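Local coordinates for protein sulfate transporter 4.1, chloroplastic (Arabidopsis thaliana, PDB 7LHV) that carries sulfate across the membrane together with protons as a secondary active symporter of the SLC26/SulP family, at residues E189-M192 with G193-L197; W199-R202 with F203-H206; V349-A352 with K353-A357; Y361-S365 with N366-F370; I477-G480 with V481-V485. All blocks are in the same frame, centred on the assembly; numbering follows the deposited sequence.

Interaction 1. Residues E189-M192 with G193-L197; sequences ECIM and GLLRL. With LBN (1-palmitoyl-2-oleoyl-sn-glycero-3-phosphocholine), chain E.
Cys190 O is approached by two backbone donors, Leu194 N at 2.9 Å (N-H...O angle 161°) and, weakly, Gly193 N at 3.4 Å, where helix 173-194 closes in a Schellman motif. The evidence is the positive phi of Arg196 (54°) together with the bond from Leu197 N back to Met192 O, 3.1 Å, which spans five residues. Inside that loop, a weak bond from Arg196 N to Gly193 O supplies the second element of the motif. The third is apolar: Met192 SD lies 3.8 Å from Leu197 CB, the two side chains crossing at about a right angle, because the methionine chain folds at chi2 and chi3 instead of running straight out. On another side of the same turns, Ile191 and Leu195 lie side by side, CG2 to CD1 4.0 Å. Glu189 turns away from this end, and its OE2 is hydrogen-bonded to Asn376 of helix 365-381. The unwound residues receive the phospholipid LBN: Leu195 O stands 3.0 Å from its ester oxygen O7. The extended chain of Arg196 brings its guanidinium to the acyl chain, and LBN C36 lies 3.5 Å above one face of that group, offset toward the rim.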
# COMPACT_ATOMS: atom_id res chain seq x y z
N GLU A 189 -11.41 -5.26 -16.48
CA GLU A 189 -12.61 -4.79 -15.79
C GLU A 189 -13.53 -5.95 -15.44
O GLU A 189 -14.09 -5.99 -14.34
CB GLU A 189 -13.34 -3.77 -16.65
CG GLU A 189 -12.59 -2.47 -16.84
CD GLU A 189 -13.41 -1.45 -17.60
OE1 GLU A 189 -13.06 -0.26 -17.57
OE2 GLU A 189 -14.41 -1.85 -18.22
N CYS A 190 -13.71 -6.90 -16.36
CA CYS A 190 -14.54 -8.06 -16.07
C CYS A 190 -13.95 -8.89 -14.94
O CYS A 190 -14.69 -9.40 -14.08
CB CYS A 190 -14.73 -8.91 -17.32
SG CYS A 190 -16.09 -8.38 -18.38
N ILE A 191 -12.63 -9.05 -14.92
CA ILE A 191 -11.98 -9.80 -13.85
C ILE A 191 -12.17 -9.09 -12.51
O ILE A 191 -12.51 -9.72 -11.50
CB ILE A 191 -10.49 -10.01 -14.17
CG1 ILE A 191 -10.32 -11.18 -15.15
CG2 ILE A 191 -9.69 -10.26 -12.91
CD1 ILE A 191 -8.93 -11.30 -15.71
N MET A 192 -11.96 -7.77 -12.48
CA MET A 192 -12.09 -7.03 -11.24
C MET A 192 -13.54 -6.88 -10.79
O MET A 192 -13.78 -6.57 -9.62
CB MET A 192 -11.44 -5.65 -11.38
CG MET A 192 -9.94 -5.70 -11.61
SD MET A 192 -8.98 -5.80 -10.09
CE MET A 192 -9.24 -4.17 -9.41
N GLY A 193 -14.49 -7.06 -11.69
CA GLY A 193 -15.89 -7.03 -11.32
C GLY A 193 -16.40 -8.37 -10.83
O GLY A 193 -17.21 -8.43 -9.90
N LEU A 194 -15.95 -9.45 -11.47
CA LEU A 194 -16.33 -10.78 -11.01
C LEU A 194 -15.72 -11.10 -9.65
O LEU A 194 -16.40 -11.66 -8.78
CB LEU A 194 -15.91 -11.84 -12.04
CG LEU A 194 -16.90 -12.11 -13.17
CD1 LEU A 194 -16.34 -13.17 -14.10
CD2 LEU A 194 -18.25 -12.53 -12.62
N LEU A 195 -14.45 -10.75 -9.45
CA LEU A 195 -13.78 -11.01 -8.19
C LEU A 195 -14.07 -9.96 -7.13
O LEU A 195 -13.62 -10.11 -5.99
CB LEU A 195 -12.26 -11.10 -8.41
CG LEU A 195 -11.78 -12.16 -9.39
CD1 LEU A 195 -10.26 -12.16 -9.46
CD2 LEU A 195 -12.30 -13.53 -8.99
N ARG A 196 -14.82 -8.91 -7.48
CA ARG A 196 -15.17 -7.84 -6.54
C ARG A 196 -13.93 -7.24 -5.88
O ARG A 196 -13.90 -7.00 -4.67
CB ARG A 196 -16.17 -8.34 -5.49
CG ARG A 196 -17.34 -9.09 -6.08
CD ARG A 196 -18.03 -9.95 -5.04
NE ARG A 196 -18.66 -11.13 -5.63
CZ ARG A 196 -19.75 -11.71 -5.15
NH1 ARG A 196 -20.36 -11.26 -4.08
NH2 ARG A 196 -20.24 -12.78 -5.78
N LEU A 197 -12.90 -6.99 -6.69
CA LEU A 197 -11.65 -6.43 -6.21
C LEU A 197 -11.56 -4.93 -6.42
O LEU A 197 -10.46 -4.37 -6.42
CB LEU A 197 -10.47 -7.12 -6.90
CG LEU A 197 -10.11 -8.52 -6.40
CD1 LEU A 197 -9.22 -9.22 -7.41
CD2 LEU A 197 -9.42 -8.43 -5.05
C1 LBN E . -12.80 -10.18 -1.83
P1 LBN E . -14.85 -8.77 -0.94
C2 LBN E . -12.90 -11.14 -2.99
C3 LBN E . -12.18 -12.44 -2.73
C5 LBN E . -14.58 -16.22 -11.15
O1 LBN E . -13.68 -9.05 -1.98
O2 LBN E . -14.31 -8.30 0.36
O3 LBN E . -15.72 -9.97 -0.95
O4 LBN E . -15.76 -7.60 -1.53
C25 LBN E . -10.65 -13.13 -4.39
O5 LBN E . -11.90 -13.18 -3.95
C26 LBN E . -10.17 -14.45 -4.90
O6 LBN E . -9.99 -12.15 -4.37
C27 LBN E . -9.17 -14.29 -6.04
C28 LBN E . -7.76 -13.95 -5.61
C29 LBN E . -7.05 -13.04 -6.59
C30 LBN E . -5.55 -13.25 -6.66
C31 LBN E . -4.80 -12.10 -7.30
C34 LBN E . -14.93 -12.50 -3.15
O7 LBN E . -14.30 -11.33 -3.35
C35 LBN E . -15.19 -13.21 -4.45
O8 LBN E . -15.32 -12.87 -2.09
C36 LBN E . -16.56 -13.86 -4.46
C37 LBN E . -16.89 -14.51 -5.77
C38 LBN E . -15.72 -14.58 -6.69
C39 LBN E . -15.83 -15.71 -7.68
C40 LBN E . -17.06 -15.64 -8.55
C41 LBN E . -16.78 -16.12 -9.96
C42 LBN E . -15.35 -16.50 -10.12

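Interaction 2. Residues W199-R202 with F203-H206; sequences WLIR and FISH. With LBN (1-palmitoyl-2-oleoyl-sn-glycero-3-phosphocholine), chain E; S1P ((2S,3R,4E)-2-amino-3-hydroxyoctadec-4-en-1-yl dihydrogen phosphate), chain G.
Phe203 turns the edge of its ring to the carbonyl of Leu200, CE1 to O 3.1 Å, close to the ring plane. The ring gets there because CG stands between the backbone N and the carbonyl carbon (chi1 75°), which folds it back over the preceding residues. Over the centre of one face lies Ile204 CG1, 4.1 Å above the plane. The chain reverses here in a type I beta turn from Ile201 to Ile204, closed by the bond from Ile204 N to Ile201 O, 3.2 Å with an N-H...O angle of 163°. Ile201 and Ile204 point the same way across it, Ile201 CG2 lying 4.0 Å from Ile204 CD1. Upstream, Trp199 serves two lipids. Its NE1 is hydrogen-bonded to LBN O1 at 3.1 Å (152°), and CH2 at the far edge of the indole lies 3.7 Å from the amine N2 of S1P. A leucine in place of Trp199 would probably leave LBN O1 without this donor and open a gap beside the S1P amine. Leu200 CD2 packs on the S1P tail, 3.8 Å from C14. The turn links helices 173-194 and 206-229: Ile201 and Ile204 rest on Leu346 of helix 330-358, Phe203 packs on Leu489 of helix 477-496, and Trp199 meets His494 of the second subunit edge-to-face.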
# COMPACT_ATOMS: atom_id res chain seq x y z
N TRP A 199 -12.40 -2.57 -4.40
CA TRP A 199 -12.03 -1.84 -3.19
C TRP A 199 -10.52 -1.66 -3.05
O TRP A 199 -10.09 -0.83 -2.25
CB TRP A 199 -12.58 -2.56 -1.96
CG TRP A 199 -12.23 -4.01 -1.91
CD1 TRP A 199 -12.98 -5.04 -2.39
CD2 TRP A 199 -11.04 -4.59 -1.38
NE1 TRP A 199 -12.33 -6.23 -2.18
CE2 TRP A 199 -11.14 -5.98 -1.56
CE3 TRP A 199 -9.90 -4.07 -0.77
CZ2 TRP A 199 -10.14 -6.85 -1.16
CZ3 TRP A 199 -8.91 -4.94 -0.36
CH2 TRP A 199 -9.04 -6.32 -0.56
N LEU A 200 -9.72 -2.41 -3.81
CA LEU A 200 -8.27 -2.27 -3.74
C LEU A 200 -7.77 -0.95 -4.32
O LEU A 200 -6.61 -0.60 -4.09
CB LEU A 200 -7.60 -3.43 -4.47
CG LEU A 200 -7.21 -4.65 -3.64
CD1 LEU A 200 -6.76 -5.77 -4.55
CD2 LEU A 200 -6.12 -4.29 -2.65
N ILE A 201 -8.61 -0.23 -5.05
CA ILE A 201 -8.20 1.01 -5.69
C ILE A 201 -8.83 2.23 -5.04
O ILE A 201 -8.22 3.31 -5.04
CB ILE A 201 -8.52 0.96 -7.20
CG1 ILE A 201 -7.81 -0.23 -7.85
CG2 ILE A 201 -8.08 2.23 -7.90
CD1 ILE A 201 -6.31 -0.17 -7.74
N ARG A 202 -10.02 2.10 -4.45
CA ARG A 202 -10.76 3.24 -3.92
C ARG A 202 -10.12 3.85 -2.68
O ARG A 202 -10.73 4.75 -2.09
CB ARG A 202 -12.20 2.82 -3.61
CG ARG A 202 -12.92 2.22 -4.80
CD ARG A 202 -14.36 1.87 -4.46
NE ARG A 202 -14.86 0.79 -5.30
CZ ARG A 202 -15.20 0.93 -6.58
NH1 ARG A 202 -15.14 2.10 -7.19
NH2 ARG A 202 -15.62 -0.13 -7.25
N PHE A 203 -8.94 3.40 -2.26
CA PHE A 203 -8.23 4.07 -1.18
C PHE A 203 -7.55 5.36 -1.64
O PHE A 203 -7.08 6.12 -0.79
CB PHE A 203 -7.19 3.13 -0.56
CG PHE A 203 -5.96 2.94 -1.41
CD1 PHE A 203 -5.91 1.94 -2.36
CD2 PHE A 203 -4.85 3.75 -1.24
CE1 PHE A 203 -4.79 1.77 -3.14
CE2 PHE A 203 -3.73 3.58 -2.02
CZ PHE A 203 -3.70 2.58 -2.97
N ILE A 204 -7.48 5.61 -2.94
CA ILE A 204 -6.80 6.80 -3.45
C ILE A 204 -7.64 8.03 -3.14
O ILE A 204 -8.84 8.07 -3.42
CB ILE A 204 -6.53 6.66 -4.95
CG1 ILE A 204 -5.70 5.41 -5.22
CG2 ILE A 204 -5.81 7.88 -5.47
CD1 ILE A 204 -5.59 5.05 -6.68
N SER A 205 -7.00 9.04 -2.55
CA SER A 205 -7.72 10.23 -2.13
C SER A 205 -8.26 10.99 -3.33
O SER A 205 -7.71 10.93 -4.43
CB SER A 205 -6.81 11.14 -1.30
OG SER A 205 -5.77 11.67 -2.10
N HIS A 206 -9.37 11.70 -3.10
CA HIS A 206 -9.96 12.48 -4.19
C HIS A 206 -9.09 13.66 -4.58
O HIS A 206 -9.16 14.12 -5.72
CB HIS A 206 -11.36 12.95 -3.79
CG HIS A 206 -12.04 13.77 -4.85
ND1 HIS A 206 -12.37 13.25 -6.08
CD2 HIS A 206 -12.44 15.06 -4.86
CE1 HIS A 206 -12.96 14.19 -6.80
NE2 HIS A 206 -13.01 15.30 -6.08
C1 LBN E . -12.80 -10.18 -1.83
P1 LBN E . -14.85 -8.77 -0.94
C2 LBN E . -12.90 -11.14 -2.99
C3 LBN E . -12.18 -12.44 -2.73
C5 LBN E . -14.58 -16.22 -11.15
O1 LBN E . -13.68 -9.05 -1.98
O2 LBN E . -14.31 -8.30 0.36
O3 LBN E . -15.72 -9.97 -0.95
O4 LBN E . -15.76 -7.60 -1.53
C25 LBN E . -10.65 -13.13 -4.39
O5 LBN E . -11.90 -13.18 -3.95
C26 LBN E . -10.17 -14.45 -4.90
O6 LBN E . -9.99 -12.15 -4.37
C27 LBN E . -9.17 -14.29 -6.04
C28 LBN E . -7.76 -13.95 -5.61
C29 LBN E . -7.05 -13.04 -6.59
C30 LBN E . -5.55 -13.25 -6.66
C31 LBN E . -4.80 -12.10 -7.30
C34 LBN E . -14.93 -12.50 -3.15
O7 LBN E . -14.30 -11.33 -3.35
C35 LBN E . -15.19 -13.21 -4.45
O8 LBN E . -15.32 -12.87 -2.09
C36 LBN E . -16.56 -13.86 -4.46
C37 LBN E . -16.89 -14.51 -5.77
C38 LBN E . -15.72 -14.58 -6.69
C39 LBN E . -15.83 -15.71 -7.68
C40 LBN E . -17.06 -15.64 -8.55
C41 LBN E . -16.78 -16.12 -9.96
C42 LBN E . -15.35 -16.50 -10.12
C1 S1P G . -9.35 -11.62 -0.43
O1 S1P G . -10.23 -10.76 0.31
C2 S1P G . -8.00 -11.07 -0.06
N2 S1P G . -8.17 -9.76 0.55
C3 S1P G . -7.05 -10.85 -1.24
O3 S1P G . -6.48 -9.56 -1.00
C4 S1P G . -7.73 -10.86 -2.56
C5 S1P G . -7.13 -10.78 -3.73
C6 S1P G . -5.68 -10.65 -4.06
C7 S1P G . -5.11 -9.25 -3.99
C8 S1P G . -3.72 -9.23 -3.42
C9 S1P G . -2.70 -8.54 -4.28
C10 S1P G . -2.70 -7.04 -4.12
C11 S1P G . -1.56 -6.34 -4.81
C12 S1P G . -1.38 -4.89 -4.38
C13 S1P G . -2.28 -4.48 -3.25
C14 S1P G . -2.55 -3.00 -3.20
C15 S1P G . -1.71 -2.18 -4.14
C16 S1P G . -2.49 -1.17 -4.96
P22 S1P G . -10.83 -11.00 1.76
O23 S1P G . -10.90 -12.49 2.01
O24 S1P G . -9.84 -10.42 2.73
O25 S1P G . -12.13 -10.36 1.86

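Interaction 3. Residues V349-A352 with K353-A357; sequences VGIA and KALAA
Lys353 folds back along its own helix to meet Val349, CE lying 3.8 Å from CG1. Two torsions bring this about: CG leaves beside the backbone N, anti to the carbonyl carbon (chi1 -84°), and the chain then bends at chi3 (-69°), so that the two side chains meet at a slant. Val349 presents the branch that is anti to its backbone N. On another side of helix 330-358, Ile351 and Leu355 run side by side in the same direction, CG2 to CD1 3.9 Å; Leu355 CG also lies 3.3 Å from Ile351 O. Four regular i to i+4 backbone bonds join the segments, from Lys353 N to Val349 O, Ala354 N to Gly350 O, Leu355 N to Ile351 O and Ala356 N to Ala352 O, each 2.9 Å. Gly350, Ala352, Ala354 and Ala356 keep the remaining surface low, and Leu363 packs on Ala352 and Ala356. The isoleucine and leucine meet Ser394 of helix 391-399. This stretch of helix is held by main-chain bonds and apolar contacts; with NZ left to a weak hydrogen bond with Ser365 OG, the lysine is probably fixed more by its aliphatic carbons than by its ammonium group.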
# COMPACT_ATOMS: atom_id res chain seq x y z
N VAL A 349 -17.44 4.48 -12.02
CA VAL A 349 -18.26 3.88 -10.98
C VAL A 349 -18.75 4.94 -10.01
O VAL A 349 -19.88 4.86 -9.51
CB VAL A 349 -17.47 2.77 -10.26
CG1 VAL A 349 -18.22 2.27 -9.05
CG2 VAL A 349 -17.21 1.62 -11.22
N GLY A 350 -17.93 5.94 -9.72
CA GLY A 350 -18.38 7.03 -8.87
C GLY A 350 -19.53 7.80 -9.47
O GLY A 350 -20.49 8.15 -8.78
N ILE A 351 -19.46 8.08 -10.78
CA ILE A 351 -20.56 8.75 -11.46
C ILE A 351 -21.82 7.90 -11.41
O ILE A 351 -22.92 8.41 -11.15
CB ILE A 351 -20.17 9.09 -12.91
CG1 ILE A 351 -18.94 10.00 -12.95
CG2 ILE A 351 -21.32 9.75 -13.63
CD1 ILE A 351 -18.32 10.11 -14.32
N ALA A 352 -21.68 6.60 -11.66
CA ALA A 352 -22.84 5.72 -11.62
C ALA A 352 -23.48 5.70 -10.23
O ALA A 352 -24.70 5.78 -10.10
CB ALA A 352 -22.45 4.31 -12.04
N LYS A 353 -22.65 5.62 -9.18
CA LYS A 353 -23.19 5.58 -7.82
C LYS A 353 -23.86 6.90 -7.45
O LYS A 353 -24.93 6.89 -6.82
CB LYS A 353 -22.07 5.25 -6.83
CG LYS A 353 -21.81 3.76 -6.68
CD LYS A 353 -20.84 3.49 -5.54
CE LYS A 353 -19.44 3.98 -5.88
NZ LYS A 353 -18.42 3.42 -4.95
N ALA A 354 -23.25 8.03 -7.82
CA ALA A 354 -23.86 9.32 -7.52
C ALA A 354 -25.20 9.46 -8.23
O ALA A 354 -26.18 9.92 -7.64
CB ALA A 354 -22.92 10.45 -7.91
N LEU A 355 -25.26 9.07 -9.51
CA LEU A 355 -26.52 9.16 -10.25
C LEU A 355 -27.57 8.23 -9.67
O LEU A 355 -28.75 8.59 -9.60
CB LEU A 355 -26.28 8.86 -11.72
CG LEU A 355 -25.50 9.91 -12.52
CD1 LEU A 355 -25.21 9.40 -13.91
CD2 LEU A 355 -26.27 11.21 -12.57
N ALA A 356 -27.17 7.03 -9.25
CA ALA A 356 -28.12 6.10 -8.66
C ALA A 356 -28.67 6.63 -7.35
O ALA A 356 -29.87 6.50 -7.07
CB ALA A 356 -27.46 4.73 -8.45
N ALA A 357 -27.81 7.23 -6.52
CA ALA A 357 -28.28 7.83 -5.28
C ALA A 357 -29.22 9.00 -5.55
O ALA A 357 -30.21 9.18 -4.83
CB ALA A 357 -27.10 8.28 -4.43

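Interaction 4. Residues Y361-S365 with N366-F370; sequences YELDS and NSELF
Ser365, Asp364 and Asn366 bury the most surface where the chain runs into helix 365-381. Asp364 makes the side-chain bond: Ser367 OG donates to its OD2 at 2.9 Å, arriving on the syn side, 21° out of the carboxylate plane. A chi1 of 56° tucks CG between the two main-chain branches and swings the carboxylate toward the helix, which also sets OD1 3.1 Å from Ser367 CB. The same aspartate accepts through its main chain, with Glu368 N weakly bonded to Asp364 O at 3.4 Å. Ser365 contributes chiefly with its carbonyl, whose oxygen lies 3.6 Å from Leu369 CG. Asn366 folds its amide back against the peptide it follows, CG 3.8 Å from Ser365 C, and packs on Arg196. Leu363 CD2 is 4.4 Å from Glu368 CB, a loose apolar touch; the glutamate's OE2 is hydrogen-bonded to Tyr138 OH. Ahead of the helix, residues 361 to 364 are extended, as their phi and psi values indicate, and Tyr361 makes a cation-pi contact with Arg145. This extended approach, with an aspartate receiving a serine hydroxyl from the first turn, is how the chain enters helix 365-381, most of which is predicted to be transmembrane, in the part of the chain belonging to the sulfate permease family.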
# COMPACT_ATOMS: atom_id res chain seq x y z
N TYR A 361 -32.50 4.56 -7.09
CA TYR A 361 -32.45 3.16 -7.47
C TYR A 361 -31.13 2.56 -7.00
O TYR A 361 -30.17 3.28 -6.74
CB TYR A 361 -32.65 2.96 -8.98
CG TYR A 361 -31.57 3.55 -9.87
CD1 TYR A 361 -31.64 4.86 -10.31
CD2 TYR A 361 -30.49 2.78 -10.28
CE1 TYR A 361 -30.66 5.39 -11.12
CE2 TYR A 361 -29.50 3.30 -11.09
CZ TYR A 361 -29.60 4.61 -11.50
OH TYR A 361 -28.62 5.14 -12.31
N GLU A 362 -31.12 1.24 -6.88
CA GLU A 362 -29.96 0.53 -6.35
C GLU A 362 -28.90 0.35 -7.41
O GLU A 362 -29.20 0.19 -8.60
CB GLU A 362 -30.38 -0.83 -5.80
CG GLU A 362 -31.36 -0.79 -4.65
CD GLU A 362 -31.08 -1.86 -3.62
OE1 GLU A 362 -32.04 -2.30 -2.95
OE2 GLU A 362 -29.90 -2.25 -3.47
N LEU A 363 -27.64 0.36 -6.98
CA LEU A 363 -26.51 0.11 -7.87
C LEU A 363 -25.35 -0.41 -7.04
O LEU A 363 -25.13 0.04 -5.92
CB LEU A 363 -26.11 1.38 -8.62
CG LEU A 363 -25.09 1.27 -9.76
CD1 LEU A 363 -25.40 2.30 -10.81
CD2 LEU A 363 -23.68 1.46 -9.25
N ASP A 364 -24.62 -1.37 -7.61
CA ASP A 364 -23.44 -1.94 -6.97
C ASP A 364 -22.22 -1.71 -7.84
O ASP A 364 -22.31 -1.66 -9.07
CB ASP A 364 -23.64 -3.43 -6.68
CG ASP A 364 -24.00 -4.22 -7.92
OD1 ASP A 364 -24.18 -3.61 -8.99
OD2 ASP A 364 -24.09 -5.46 -7.83
N SER A 365 -21.06 -1.57 -7.19
CA SER A 365 -19.84 -1.22 -7.90
C SER A 365 -19.21 -2.39 -8.64
O SER A 365 -18.25 -2.19 -9.38
CB SER A 365 -18.82 -0.65 -6.91
OG SER A 365 -19.43 0.34 -6.08
N ASN A 366 -19.72 -3.61 -8.45
CA ASN A 366 -19.15 -4.77 -9.12
C ASN A 366 -19.88 -5.11 -10.42
O ASN A 366 -19.23 -5.37 -11.44
CB ASN A 366 -19.18 -5.97 -8.17
CG ASN A 366 -18.48 -5.68 -6.85
OD1 ASN A 366 -17.40 -5.10 -6.83
ND2 ASN A 366 -19.11 -6.07 -5.76
N SER A 367 -21.21 -5.09 -10.40
CA SER A 367 -21.95 -5.33 -11.64
C SER A 367 -21.71 -4.21 -12.64
O SER A 367 -21.71 -4.45 -13.85
CB SER A 367 -23.44 -5.47 -11.34
OG SER A 367 -23.69 -6.56 -10.47
N GLU A 368 -21.50 -2.98 -12.15
CA GLU A 368 -21.19 -1.88 -13.06
C GLU A 368 -19.85 -2.10 -13.75
O GLU A 368 -19.72 -1.87 -14.96
CB GLU A 368 -21.21 -0.56 -12.30
CG GLU A 368 -20.69 0.61 -13.11
CD GLU A 368 -21.68 1.06 -14.17
OE1 GLU A 368 -22.85 0.65 -14.11
OE2 GLU A 368 -21.27 1.83 -15.06
N LEU A 369 -18.83 -2.53 -13.00
CA LEU A 369 -17.54 -2.84 -13.61
C LEU A 369 -17.66 -4.00 -14.59
O LEU A 369 -17.02 -3.99 -15.65
CB LEU A 369 -16.50 -3.15 -12.55
CG LEU A 369 -15.76 -1.95 -11.96
CD1 LEU A 369 -14.91 -2.39 -10.78
CD2 LEU A 369 -14.90 -1.31 -13.03
N PHE A 370 -18.46 -5.01 -14.25
CA PHE A 370 -18.64 -6.12 -15.18
C PHE A 370 -19.31 -5.65 -16.47
O PHE A 370 -18.93 -6.07 -17.56
CB PHE A 370 -19.46 -7.23 -14.52
CG PHE A 370 -19.64 -8.44 -15.38
CD1 PHE A 370 -18.64 -9.38 -15.48
CD2 PHE A 370 -20.81 -8.64 -16.09
CE1 PHE A 370 -18.79 -10.50 -16.28
CE2 PHE A 370 -20.97 -9.76 -16.89
CZ PHE A 370 -19.96 -10.69 -16.98

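Interaction 5. Residues I477-G480 with V481-V485; sequences IEIG and VLVGV. With S1P ((2S,3R,4E)-2-amino-3-hydroxyoctadec-4-en-1-yl dihydrogen phosphate), chain C.
The carboxylate of Glu478 is the flat side-chain group of this contact, and it stands beside the head of an S1P lipid. The lipid amine lies above the carboxylate plane, with N2 3.9 Å from CD, while OE1 approaches the phosphate end, 3.2 Å from O1. Through its main chain the same residue meets the next turn, Glu478 O accepting Leu482 N at 2.9 Å. The glutamate reaches the head because its chain is extended beyond CG (chi2 162°), and CB and CG run along the start of the lipid tail, CG being 3.9 Å from C4. An alanine in place of Glu478 would probably leave the S1P amine without its neighbouring negative charge and uncover the start of the tail. Leu482, one turn on and at the surface, adds to the lipid contact: its CD1 is 3.7 Å from S1P C1. Ile479 CG1 comes 3.5 Å from the phosphate oxygen O24. The backbone is a regular alpha-helix, with i to i+4 bonds also to Ile477 O, Ile479 O and Gly480 O. On that frame, Ile477 and Val481 bring their CG2 atoms to 4.3 Å. Helix 477-496 thus presents several faces: Ile477 packs on Leu157 and Leu158 of helix 153-166 and on Phe212 of helix 206-229, while Ile479 and Val483 lie on Ile471 of helix 459-474.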
# COMPACT_ATOMS: atom_id res chain seq x y z
N ILE A 477 2.79 11.44 -17.28
CA ILE A 477 1.54 10.99 -16.68
C ILE A 477 1.79 9.81 -15.76
O ILE A 477 1.24 9.73 -14.66
CB ILE A 477 0.52 10.64 -17.78
CG1 ILE A 477 -0.12 11.90 -18.35
CG2 ILE A 477 -0.55 9.70 -17.25
CD1 ILE A 477 -0.76 11.69 -19.70
N GLU A 478 2.62 8.86 -16.20
CA GLU A 478 2.89 7.67 -15.40
C GLU A 478 3.61 8.02 -14.10
O GLU A 478 3.30 7.46 -13.05
CB GLU A 478 3.71 6.68 -16.22
CG GLU A 478 3.00 6.22 -17.48
CD GLU A 478 3.94 5.60 -18.49
OE1 GLU A 478 5.17 5.66 -18.27
OE2 GLU A 478 3.45 5.04 -19.49
N ILE A 479 4.56 8.95 -14.16
CA ILE A 479 5.25 9.37 -12.94
C ILE A 479 4.28 10.03 -11.98
O ILE A 479 4.32 9.78 -10.77
CB ILE A 479 6.43 10.30 -13.28
CG1 ILE A 479 7.53 9.51 -13.99
CG2 ILE A 479 6.97 10.96 -12.03
CD1 ILE A 479 8.58 10.38 -14.63
N GLY A 480 3.39 10.89 -12.49
CA GLY A 480 2.40 11.51 -11.63
C GLY A 480 1.45 10.51 -11.00
O GLY A 480 1.10 10.63 -9.83
N VAL A 481 1.02 9.52 -11.78
CA VAL A 481 0.15 8.48 -11.25
C VAL A 481 0.86 7.71 -10.15
O VAL A 481 0.29 7.43 -9.09
CB VAL A 481 -0.31 7.54 -12.38
CG1 VAL A 481 -0.86 6.24 -11.81
CG2 VAL A 481 -1.35 8.22 -13.24
N LEU A 482 2.13 7.35 -10.38
CA LEU A 482 2.89 6.60 -9.38
C LEU A 482 3.07 7.42 -8.11
O LEU A 482 2.93 6.90 -7.01
CB LEU A 482 4.24 6.18 -9.95
CG LEU A 482 4.20 5.00 -10.92
CD1 LEU A 482 5.59 4.69 -11.44
CD2 LEU A 482 3.58 3.78 -10.26
N VAL A 483 3.38 8.71 -8.25
CA VAL A 483 3.55 9.57 -7.08
C VAL A 483 2.24 9.69 -6.30
O VAL A 483 2.24 9.60 -5.07
CB VAL A 483 4.09 10.95 -7.49
CG1 VAL A 483 4.10 11.88 -6.30
CG2 VAL A 483 5.50 10.81 -8.03
N GLY A 484 1.13 9.89 -7.00
CA GLY A 484 -0.15 10.01 -6.31
C GLY A 484 -0.53 8.74 -5.57
O GLY A 484 -0.94 8.78 -4.41
N VAL A 485 -0.39 7.59 -6.24
CA VAL A 485 -0.71 6.32 -5.60
C VAL A 485 0.22 6.05 -4.42
O VAL A 485 -0.21 5.58 -3.36
CB VAL A 485 -0.67 5.17 -6.63
CG1 VAL A 485 -0.82 3.83 -5.94
CG2 VAL A 485 -1.75 5.36 -7.67
C1 S1P C . 6.46 4.05 -14.93
O1 S1P C . 7.18 4.40 -16.12
C2 S1P C . 5.69 2.78 -15.23
N2 S1P C . 5.54 2.55 -16.67
C3 S1P C . 4.35 2.73 -14.49
O3 S1P C . 4.32 1.45 -13.88
C4 S1P C . 3.16 2.92 -15.39
C5 S1P C . 1.90 2.95 -15.01
C6 S1P C . 1.28 2.82 -13.65
C7 S1P C . 0.07 1.89 -13.58
C8 S1P C . -0.73 2.02 -12.29
C9 S1P C . -2.00 1.19 -12.24
C10 S1P C . -2.84 1.44 -11.00
C11 S1P C . -4.13 2.19 -11.24
C12 S1P C . -4.37 3.32 -10.26
C13 S1P C . -5.38 4.34 -10.69
C14 S1P C . -4.78 5.67 -11.06
C15 S1P C . -5.45 6.88 -10.44
C16 S1P C . -4.80 8.20 -10.79
C17 S1P C . -4.22 8.99 -9.64
P22 S1P C . 8.31 5.48 -15.92
O23 S1P C . 8.18 6.51 -17.05
O24 S1P C . 8.00 6.13 -14.60
O25 S1P C . 9.62 4.81 -15.90

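Overall arrangement
Interactions 1 and 2 follow each other along the chain, centres 15 Å apart, and both touch the same LBN; interaction 2 also meets one S1P and interaction 5 another. Interactions 3 and 4 lie 9 Å apart between centres, where Ala356 CB is 3.6 Å from Leu363 CB. Arg202 connects these groups: NH1 is 3.6 Å from Val349 CG1 and NH2 is 3.3 Å from Ser365 CB. Interaction 4 also reaches interaction 1, Arg196 CG to Asn366 ND2 3.5 Å. Interaction 5 stands apart from interactions 1, 3 and 4, its nearest atoms about 12 to 16 Å away, and touches interaction 2 alone, Val485 CG2 to Ile204 CD1 4.0 Å.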